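Local coordinates for hypothetical protein PAE2307 (Pyrobaculum aerophilum, PDB 1WVQ), which is of unknown function but probably belongs to a family of adenosine-specific kinases and is itself phosphorylated, at residues Leu10-Ile15 / Pro119-Val124. Residues are numbered along the deposited sequence; the frame is centred on the assembly and turned at random.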
# COMPACT_ATOMS: atom_id res chain seq x y z
N LEU A 10 -21.55 27.23 2.64
CA LEU A 10 -20.77 26.74 3.78
C LEU A 10 -21.64 25.80 4.61
O LEU A 10 -22.76 26.16 4.98
CB LEU A 10 -20.27 27.89 4.66
CG LEU A 10 -19.17 28.80 4.15
CD1 LEU A 10 -18.76 29.76 5.27
CD2 LEU A 10 -17.97 27.98 3.71
N ILE A 11 -21.13 24.61 4.91
CA ILE A 11 -21.88 23.65 5.70
C ILE A 11 -21.16 23.41 7.02
O ILE A 11 -20.00 23.01 7.03
CB ILE A 11 -22.01 22.30 4.95
CG1 ILE A 11 -22.75 22.49 3.62
CG2 ILE A 11 -22.73 21.29 5.84
CD1 ILE A 11 -24.18 22.98 3.75
N ASP A 12 -21.84 23.66 8.13
CA ASP A 12 -21.21 23.45 9.42
C ASP A 12 -21.32 21.98 9.77
O ASP A 12 -22.39 21.38 9.64
CB ASP A 12 -21.88 24.28 10.51
CG ASP A 12 -21.20 24.12 11.85
OD1 ASP A 12 -20.04 24.57 11.98
OD2 ASP A 12 -21.81 23.52 12.76
N VAL A 13 -20.23 21.39 10.22
CA VAL A 13 -20.22 19.97 10.57
C VAL A 13 -20.28 19.74 12.08
O VAL A 13 -19.35 20.11 12.80
CB VAL A 13 -18.96 19.28 10.02
CG1 VAL A 13 -18.99 17.79 10.36
CG2 VAL A 13 -18.86 19.49 8.51
N PRO A 14 -21.37 19.14 12.57
CA PRO A 14 -21.50 18.87 14.00
C PRO A 14 -20.59 17.71 14.41
O PRO A 14 -20.56 16.68 13.75
CB PRO A 14 -22.97 18.47 14.16
CG PRO A 14 -23.65 19.05 12.97
CD PRO A 14 -22.63 18.83 11.87
N ILE A 15 -19.84 17.88 15.49
CA ILE A 15 -18.97 16.80 15.96
C ILE A 15 -19.11 16.67 17.47
O ILE A 15 -18.48 17.41 18.23
CB ILE A 15 -17.48 17.05 15.60
CG1 ILE A 15 -17.33 17.22 14.08
CG2 ILE A 15 -16.64 15.87 16.07
CD1 ILE A 15 -15.90 17.46 13.63
N PRO A 119 -13.78 21.99 15.15
CA PRO A 119 -14.92 22.66 14.53
C PRO A 119 -14.55 22.56 13.05
O PRO A 119 -13.38 22.70 12.68
CB PRO A 119 -14.79 24.09 15.06
CG PRO A 119 -14.28 23.86 16.44
CD PRO A 119 -13.21 22.81 16.23
N LEU A 120 -15.53 22.29 12.20
CA LEU A 120 -15.25 22.10 10.79
C LEU A 120 -16.37 22.61 9.90
O LEU A 120 -17.55 22.52 10.24
CB LEU A 120 -15.03 20.61 10.54
CG LEU A 120 -14.89 20.05 9.12
CD1 LEU A 120 -13.53 20.37 8.53
CD2 LEU A 120 -15.09 18.54 9.19
N LYS A 121 -15.99 23.16 8.75
CA LYS A 121 -16.94 23.65 7.76
C LYS A 121 -16.57 23.04 6.43
O LYS A 121 -15.39 22.81 6.15
CB LYS A 121 -16.87 25.18 7.63
CG LYS A 121 -17.09 25.96 8.91
CD LYS A 121 -18.55 25.96 9.32
CE LYS A 121 -18.80 26.95 10.45
NZ LYS A 121 -20.24 27.03 10.79
N VAL A 122 -17.57 22.76 5.60
CA VAL A 122 -17.33 22.20 4.28
C VAL A 122 -17.80 23.25 3.29
O VAL A 122 -18.90 23.77 3.42
CB VAL A 122 -18.14 20.91 4.04
CG1 VAL A 122 -17.88 20.39 2.63
CG2 VAL A 122 -17.76 19.85 5.05
N ILE A 123 -16.95 23.57 2.32
CA ILE A 123 -17.32 24.54 1.30
C ILE A 123 -17.86 23.78 0.10
O ILE A 123 -17.17 22.94 -0.48
CB ILE A 123 -16.12 25.40 0.85
CG1 ILE A 123 -15.46 26.06 2.06
CG2 ILE A 123 -16.59 26.47 -0.15
CD1 ILE A 123 -14.18 26.79 1.72
N VAL A 124 -19.10 24.08 -0.27
CA VAL A 124 -19.73 23.41 -1.39
C VAL A 124 -20.06 24.38 -2.52
O VAL A 124 -20.42 25.53 -2.29
CB VAL A 124 -21.03 22.71 -0.93
CG1 VAL A 124 -21.72 22.01 -2.10
CG2 VAL A 124 -20.71 21.72 0.17
O HOH W 1 -18.22 22.55 13.33
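Ile11 and Val122 form an antiparallel hydrogen-bonded pair between strands 7-13 and 120-128. Ile11 N donates to Val122 O at 2.8 Å, and Val122 N returns a bond to Ile11 O. Both bonds lie in the plane of the accepting carbonyl. Each carbonyl also receives a CA-H...O contact, Val122 O from Leu10 and Ile11 O from Lys121. Further along, Val13 N reaches Leu120 O at 2.9 Å, tilted 24° from the carbonyl plane. Leu120 N finds no carbonyl across the pair and donates to a water, 2.9 Å from that N to the water oxygen. The water can donate to Val13 O or Asp12 OD1, and so links the two segments. Asp12 OD1 also takes the salt bridge from Lys121 NZ at 2.7 Å. The lysine chain bends at chi2 (-74°), crosses to the carboxylate and meets OD1 from above its plane. Without the ammonium of Lys121, as with an alanine there, the Asp12 carboxylate would probably lose its cationic partner. Leu10 CD2 packs 3.6 Å from Ile123 CG1. On the other face Val13 CG2 lies 3.6 Å from Val122 CG2 and also touches Leu120 CD2. That face packs on helix 68-81 through Ile11 and Val13, and on strand 20-25 through Leu120 and Val122. Strand 131-139 flanks 120-128 on its far edge, completing a three-stranded antiparallel sheet, while Leu10 and Ile123 pack against a second subunit.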